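Local coordinates for protein major pollen allergen Jun a 1 (Juniperus ashei, PDB 1PXZ) that cleaves pectate by elimination with low activity, probably with a bound calcium ion, and is the major allergen of mountain cedar pollen, at residues N2-C7 with N160-H165; G56-G61 with K90-R95; N190-F193 with V198-L201. All blocks are in the same frame, centred on the assembly; numbering follows the deposited sequence.

Contact 1 (N2-C7 with N160-H165)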
# COMPACT_ATOMS: atom_id res chain seq x y z
N ASN A 2 0.70 -14.17 11.13
CA ASN A 2 -0.22 -13.10 11.53
C ASN A 2 -1.61 -13.48 11.01
O ASN A 2 -1.65 -14.49 10.29
CB ASN A 2 0.31 -11.77 11.01
CG ASN A 2 0.30 -11.58 9.52
OD1 ASN A 2 -0.65 -11.88 8.80
ND2 ASN A 2 1.43 -11.03 9.06
N PRO A 3 -2.66 -12.78 11.39
CA PRO A 3 -4.02 -13.14 10.98
C PRO A 3 -4.27 -13.21 9.48
O PRO A 3 -5.20 -13.91 9.07
CB PRO A 3 -4.88 -11.99 11.54
CG PRO A 3 -4.12 -11.54 12.76
CD PRO A 3 -2.69 -11.60 12.32
N ILE A 4 -3.49 -12.50 8.67
CA ILE A 4 -3.70 -12.59 7.21
C ILE A 4 -3.01 -13.85 6.71
O ILE A 4 -3.59 -14.74 6.10
CB ILE A 4 -3.19 -11.36 6.47
CG1 ILE A 4 -3.92 -10.06 6.88
CG2 ILE A 4 -3.26 -11.57 4.97
CD1 ILE A 4 -3.36 -8.80 6.25
N ASP A 5 -1.72 -13.96 7.00
CA ASP A 5 -0.97 -15.08 6.42
C ASP A 5 -1.46 -16.41 6.95
O ASP A 5 -1.38 -17.45 6.29
CB ASP A 5 0.51 -14.89 6.76
CG ASP A 5 1.21 -13.86 5.91
OD1 ASP A 5 0.58 -13.17 5.10
OD2 ASP A 5 2.44 -13.72 6.03
N SER A 6 -1.95 -16.41 8.20
CA SER A 6 -2.36 -17.71 8.75
C SER A 6 -3.49 -18.34 7.93
O SER A 6 -3.63 -19.56 7.87
CB SER A 6 -2.80 -17.56 10.21
OG SER A 6 -4.05 -16.87 10.23
N CYS A 7 -4.27 -17.50 7.30
CA CYS A 7 -5.47 -17.88 6.55
C CYS A 7 -5.08 -18.62 5.28
O CYS A 7 -5.80 -19.55 4.92
CB CYS A 7 -6.28 -16.62 6.26
SG CYS A 7 -7.69 -16.77 5.13
N ASN A 160 -11.79 -0.82 -2.75
CA ASN A 160 -11.61 -2.26 -2.60
C ASN A 160 -10.29 -2.66 -3.24
O ASN A 160 -10.28 -3.28 -4.30
CB ASN A 160 -12.77 -3.04 -3.24
CG ASN A 160 -14.05 -2.82 -2.45
OD1 ASN A 160 -14.00 -2.83 -1.22
ND2 ASN A 160 -15.16 -2.64 -3.13
N ALA A 161 -9.19 -2.28 -2.60
CA ALA A 161 -7.90 -2.69 -3.15
C ALA A 161 -7.01 -3.20 -2.03
O ALA A 161 -7.18 -2.78 -0.87
CB ALA A 161 -7.23 -1.53 -3.89
N TRP A 162 -6.09 -4.09 -2.36
CA TRP A 162 -5.27 -4.75 -1.34
C TRP A 162 -3.83 -4.79 -1.86
O TRP A 162 -3.60 -5.41 -2.90
CB TRP A 162 -5.81 -6.14 -1.07
CG TRP A 162 -5.18 -6.93 0.02
CD1 TRP A 162 -4.44 -6.46 1.08
CD2 TRP A 162 -5.25 -8.35 0.17
NE1 TRP A 162 -4.04 -7.53 1.87
CE2 TRP A 162 -4.53 -8.70 1.32
CE3 TRP A 162 -5.87 -9.36 -0.60
CZ2 TRP A 162 -4.40 -10.02 1.74
CZ3 TRP A 162 -5.73 -10.67 -0.17
CH2 TRP A 162 -5.01 -11.00 0.98
N ILE A 163 -2.95 -4.12 -1.13
CA ILE A 163 -1.52 -4.12 -1.49
C ILE A 163 -0.79 -4.96 -0.45
O ILE A 163 -0.69 -4.50 0.69
CB ILE A 163 -1.05 -2.68 -1.57
CG1 ILE A 163 -1.84 -1.87 -2.63
CG2 ILE A 163 0.45 -2.55 -1.81
CD1 ILE A 163 -1.57 -0.39 -2.41
N ASP A 164 -0.31 -6.15 -0.82
CA ASP A 164 0.12 -7.14 0.16
C ASP A 164 1.43 -7.83 -0.19
O ASP A 164 1.58 -8.29 -1.33
CB ASP A 164 -0.99 -8.20 0.27
CG ASP A 164 -0.76 -9.25 1.33
OD1 ASP A 164 -0.76 -8.95 2.55
OD2 ASP A 164 -0.57 -10.41 0.92
N HIS A 165 2.32 -7.92 0.80
CA HIS A 165 3.58 -8.64 0.63
C HIS A 165 4.40 -8.13 -0.55
O HIS A 165 5.05 -8.95 -1.21
CB HIS A 165 3.28 -10.14 0.46
CG HIS A 165 3.20 -10.90 1.77
ND1 HIS A 165 4.27 -11.08 2.60
CD2 HIS A 165 2.16 -11.51 2.38
CE1 HIS A 165 3.92 -11.78 3.67
NE2 HIS A 165 2.62 -12.06 3.57
O HOH W 1 -0.89 -12.24 2.86
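The N-terminal arm of this parallel beta-helix is held to strand 161-164 and the residue after it by Asp5, His165, Ile4 and Trp162. His165 NE2 donates to Asp5 OD1 at 2.8 Å with an N-H...O angle of 158°. It meets the syn lone pair, and the acceptor lies in the imidazole plane. A second, weak bond reaches Asp5 OD2 from the same NE2 at 3.0 Å. The carboxylate and ring are nearly coplanar, with planes 17° apart. His165 ND1 is bonded to Gly343 O near the C-terminus. With both nitrogens acting as donors, the ring may well carry a positive charge.

One water donates both its hydrogens, to Asp5 OD1 at 2.8 Å and to Asp164 OD2 at 2.7 Å. It sits between two carboxylates that do not touch. Asp164 is also bonded to His119, Ser188 and Asn189.

Ile4 adds the apolar part. Its CG2, anti to the backbone N, comes in at the edge of the indole, 3.8 Å from Trp162 CZ2. The indole NE1 is bonded to Ser188.

Asn2 fixes the start of the arm. Its OD1 accepts from Ile4 N at 2.9 Å and from Asp5 N at 3.0 Å. The whole is a capped turn leading into a short helix, joined by a His-carboxylate hydrogen bond to the end of a buried beta-helix strand.

Contact 2 (G56-G61 with K90-R95)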
# COMPACT_ATOMS: atom_id res chain seq x y z
N GLY A 56 0.54 -12.08 -23.77
CA GLY A 56 1.76 -12.58 -23.17
C GLY A 56 2.47 -11.51 -22.36
O GLY A 56 3.33 -11.85 -21.54
N THR A 57 2.16 -10.24 -22.58
CA THR A 57 2.86 -9.19 -21.82
C THR A 57 2.06 -8.81 -20.59
O THR A 57 0.88 -9.14 -20.48
CB THR A 57 3.10 -7.90 -22.64
OG1 THR A 57 1.84 -7.43 -23.12
CG2 THR A 57 4.02 -8.21 -23.82
N LEU A 58 2.72 -8.09 -19.67
CA LEU A 58 2.02 -7.69 -18.45
C LEU A 58 0.91 -6.71 -18.76
O LEU A 58 -0.22 -6.78 -18.24
CB LEU A 58 3.07 -7.10 -17.48
CG LEU A 58 2.49 -6.49 -16.21
CD1 LEU A 58 1.67 -7.52 -15.45
CD2 LEU A 58 3.61 -5.92 -15.34
N ARG A 59 1.18 -5.73 -19.64
CA ARG A 59 0.16 -4.71 -19.89
C ARG A 59 -1.06 -5.31 -20.57
O ARG A 59 -2.18 -4.91 -20.29
CB ARG A 59 0.69 -3.55 -20.72
CG ARG A 59 -0.33 -2.41 -20.91
CD ARG A 59 0.30 -1.35 -21.81
NE ARG A 59 1.54 -0.80 -21.24
CZ ARG A 59 1.57 0.24 -20.43
NH1 ARG A 59 0.46 0.87 -20.06
NH2 ARG A 59 2.74 0.67 -19.97
N TYR A 60 -0.87 -6.28 -21.47
CA TYR A 60 -2.08 -6.92 -22.03
C TYR A 60 -2.93 -7.53 -20.94
O TYR A 60 -4.14 -7.35 -20.87
CB TYR A 60 -1.65 -8.00 -23.03
CG TYR A 60 -2.79 -8.70 -23.74
CD1 TYR A 60 -3.29 -8.22 -24.94
CD2 TYR A 60 -3.36 -9.86 -23.22
CE1 TYR A 60 -4.34 -8.85 -25.61
CE2 TYR A 60 -4.40 -10.50 -23.87
CZ TYR A 60 -4.88 -9.99 -25.06
OH TYR A 60 -5.91 -10.66 -25.68
N GLY A 61 -2.37 -8.33 -20.04
CA GLY A 61 -3.29 -8.93 -19.08
C GLY A 61 -3.88 -7.89 -18.14
O GLY A 61 -5.05 -7.96 -17.75
N LYS A 90 -8.54 -7.48 -11.00
CA LYS A 90 -7.26 -8.04 -11.40
C LYS A 90 -6.47 -8.42 -10.15
O LYS A 90 -6.59 -7.66 -9.18
CB LYS A 90 -6.41 -7.05 -12.20
CG LYS A 90 -6.95 -6.62 -13.55
CD LYS A 90 -7.04 -7.80 -14.50
CE LYS A 90 -7.71 -7.39 -15.81
NZ LYS A 90 -9.18 -7.20 -15.56
N THR A 91 -5.71 -9.49 -10.19
CA THR A 91 -4.65 -9.78 -9.23
C THR A 91 -3.34 -9.79 -10.00
O THR A 91 -3.31 -10.41 -11.07
CB THR A 91 -4.84 -11.12 -8.52
OG1 THR A 91 -6.06 -11.02 -7.76
CG2 THR A 91 -3.69 -11.42 -7.57
N ILE A 92 -2.34 -9.09 -9.49
CA ILE A 92 -0.98 -9.34 -10.05
C ILE A 92 -0.25 -10.07 -8.93
O ILE A 92 -0.06 -9.49 -7.86
CB ILE A 92 -0.34 -8.04 -10.51
CG1 ILE A 92 -1.30 -7.27 -11.45
CG2 ILE A 92 1.02 -8.29 -11.14
CD1 ILE A 92 -0.67 -5.99 -12.01
N ASP A 93 0.10 -11.32 -9.17
CA ASP A 93 0.59 -12.23 -8.13
C ASP A 93 2.02 -12.65 -8.45
O ASP A 93 2.23 -13.47 -9.35
CB ASP A 93 -0.39 -13.41 -8.04
CG ASP A 93 0.01 -14.59 -7.20
OD1 ASP A 93 1.00 -14.55 -6.43
OD2 ASP A 93 -0.65 -15.66 -7.26
N GLY A 94 3.02 -12.14 -7.73
CA GLY A 94 4.41 -12.49 -7.94
C GLY A 94 4.94 -13.73 -7.25
O GLY A 94 6.14 -14.02 -7.26
N ARG A 95 4.09 -14.52 -6.60
CA ARG A 95 4.56 -15.72 -5.93
C ARG A 95 5.10 -16.70 -6.98
O ARG A 95 4.42 -16.88 -7.98
CB ARG A 95 3.46 -16.43 -5.12
CG ARG A 95 3.12 -15.59 -3.85
CD ARG A 95 1.89 -16.21 -3.19
NE ARG A 95 0.72 -16.17 -4.07
CZ ARG A 95 -0.49 -16.63 -3.74
NH1 ARG A 95 -0.68 -17.18 -2.54
NH2 ARG A 95 -1.50 -16.56 -4.60
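Leu58 and Gly61 of helix 58-63 face Ile92 and Lys90 of strand 90-93, where the helix packs near one end of the beta-helix. Lys90 makes the closest approach. Its CG stands beside the backbone N (chi1 -65°), and the chain bends again at chi2 and at chi4 (-73°). This folding brings CD and CE over to the carbonyl oxygen of Gly61. Lys90 CE comes to 3.3 Å from Gly61 O, and Lys90 CD to 3.8 Å from the same oxygen. The ammonium goes past this carbonyl, as Lys90 NZ is 4.7 Å from Gly61 O. It bonds instead to the carbonyl oxygens of Lys66 and Arg64, just beyond the helix.

Leu58 CG lies anti to its backbone N (chi1 173°), which carries the branch to the strand. There Leu58 CD1 is 4.4 Å from the Ile92 methyl CG2, and Phe72 touches both side chains.

Thr57 is the N-cap, and its OG1 accepts a weak bond from Tyr60 N at 3.4 Å. Asp93 OD1 accepts from Arg95 N, which makes an Asx turn. Arg95 also grips the Asp93 carboxylate side-on: Arg95 NE reaches Asp93 OD1 at 2.9 Å, and Arg95 NH2 reaches Asp93 OD2 at 2.9 Å. Arg95 NE and N approach OD1 from opposite faces of the carboxylate plane. Arg18 is a second salt-bridge partner of Asp93.

No hydrogen bond crosses between the segments. The buried lysine is satisfied by carbonyls just after the helix, whose C-terminal end would probably favour a positive charge.

Contact 3 (N190-F193 with V198-L201)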
# COMPACT_ATOMS: atom_id res chain seq x y z
N ASN A 190 3.82 -5.51 3.69
CA ASN A 190 4.82 -5.01 2.75
C ASN A 190 6.14 -4.67 3.44
O ASN A 190 6.13 -4.44 4.64
CB ASN A 190 4.32 -3.71 2.11
CG ASN A 190 2.99 -3.93 1.40
OD1 ASN A 190 1.95 -3.44 1.86
ND2 ASN A 190 3.06 -4.64 0.29
N HIS A 191 7.23 -4.60 2.68
CA HIS A 191 8.50 -4.13 3.24
C HIS A 191 8.84 -2.82 2.53
O HIS A 191 9.03 -2.87 1.31
CB HIS A 191 9.59 -5.17 3.09
CG HIS A 191 10.92 -4.79 3.66
ND1 HIS A 191 12.10 -5.42 3.30
CD2 HIS A 191 11.26 -3.84 4.58
CE1 HIS A 191 13.11 -4.87 3.96
NE2 HIS A 191 12.63 -3.91 4.75
N PHE A 192 8.84 -1.70 3.22
CA PHE A 192 9.18 -0.40 2.65
C PHE A 192 10.59 -0.03 3.09
O PHE A 192 10.85 -0.06 4.31
CB PHE A 192 8.23 0.70 3.12
CG PHE A 192 6.76 0.48 2.85
CD1 PHE A 192 6.01 -0.24 3.78
CD2 PHE A 192 6.17 0.97 1.71
CE1 PHE A 192 4.66 -0.47 3.55
CE2 PHE A 192 4.81 0.76 1.48
CZ PHE A 192 4.07 0.04 2.41
N PHE A 193 11.50 0.32 2.17
CA PHE A 193 12.87 0.57 2.64
C PHE A 193 13.65 1.44 1.65
O PHE A 193 13.25 1.58 0.49
CB PHE A 193 13.60 -0.74 2.94
CG PHE A 193 13.82 -1.64 1.71
CD1 PHE A 193 12.82 -2.50 1.28
CD2 PHE A 193 15.02 -1.62 1.02
CE1 PHE A 193 13.04 -3.32 0.20
CE2 PHE A 193 15.24 -2.44 -0.09
CZ PHE A 193 14.23 -3.28 -0.51
N VAL A 198 7.38 7.85 1.97
CA VAL A 198 6.82 6.53 1.75
C VAL A 198 5.36 6.45 1.33
O VAL A 198 5.02 5.85 0.29
CB VAL A 198 7.02 5.72 3.05
CG1 VAL A 198 6.41 4.34 2.96
CG2 VAL A 198 8.53 5.63 3.31
N MET A 199 4.43 6.98 2.12
CA MET A 199 3.02 6.70 1.85
C MET A 199 2.15 7.94 2.12
O MET A 199 2.20 8.45 3.23
CB MET A 199 2.60 5.53 2.72
CG MET A 199 1.15 5.14 2.65
SD MET A 199 0.74 3.87 3.86
CE MET A 199 2.15 2.79 3.77
N LEU A 200 1.42 8.37 1.11
CA LEU A 200 0.55 9.53 1.11
C LEU A 200 -0.89 9.03 1.05
O LEU A 200 -1.27 8.40 0.05
CB LEU A 200 0.85 10.43 -0.07
CG LEU A 200 0.64 11.93 0.10
CD1 LEU A 200 1.27 12.42 1.40
CD2 LEU A 200 1.21 12.69 -1.09
N LEU A 201 -1.67 9.25 2.09
CA LEU A 201 -3.09 8.88 2.05
C LEU A 201 -3.91 10.18 2.08
O LEU A 201 -4.14 10.76 3.14
CB LEU A 201 -3.45 7.96 3.20
CG LEU A 201 -2.58 6.74 3.48
CD1 LEU A 201 -3.00 6.00 4.75
CD2 LEU A 201 -2.61 5.77 2.30
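Phe192 of strand 185-195 meets Val198 and Met199 of strand 198-201, across a corner of the parallel beta-helix. These three side chains converge in the core. No hydrogen bond crosses the contact.

Phe192 CB starts 4.1 Å from Val198 CG1. Its CG is turned anti to the carbonyl carbon (chi1 -57°) and lies 3.9 Å from the same methyl. Phe192 CD2 comes nearest to Val198 CG1, at 3.6 Å. One atom further along, Phe192 CE2 is shared. It lies 4.2 Å from Val198 CG1 and 4.1 Å from Met199 CE. On the other side of the ring, Phe192 CE1 is 4.1 Å from Met199 CE. CG and CD2 thus pack on valine, and the far end of the ring on methionine.

Met199 reaches across at about a right angle to the phenylalanine. Its chain is extended as far as SD and then bends at chi3 (-41°), which turns the terminal methyl to the ring.

The ring of Phe222, from the next turn of the beta-helix, meets that of Phe192 with nearly parallel planes, and Leu168 and Leu175 touch Phe192 as well. The side chain of Val198 is about 5 Å from that of Arg229, the predicted active-site residue, consistent with this part of the core lying close to the catalytic surface. At the far end of the ring, Phe192 CZ rests 3.6 Å from Met199 CE.

All three contacts draw on the parallel beta-helix. Contact 1 brings the N-terminal arm against its outside, contact 2 brings a helix against strand 90-93, and contact 3 lies in its core. Contacts 1 and 3 touch: strands 161-164 and 185-195 are neighbours, and Asn190 packs against the backbone of residues 163-165. Their centres are about 15 Å apart. Contact 2 is more remote. Its centre is about 19 Å from that of contact 1 and about 22 Å from that of contact 3, and it touches neither. Only contact 3 approaches the probable active site, with the Met199 side chain about 8 Å from that of Asp177, a probable calcium ligand.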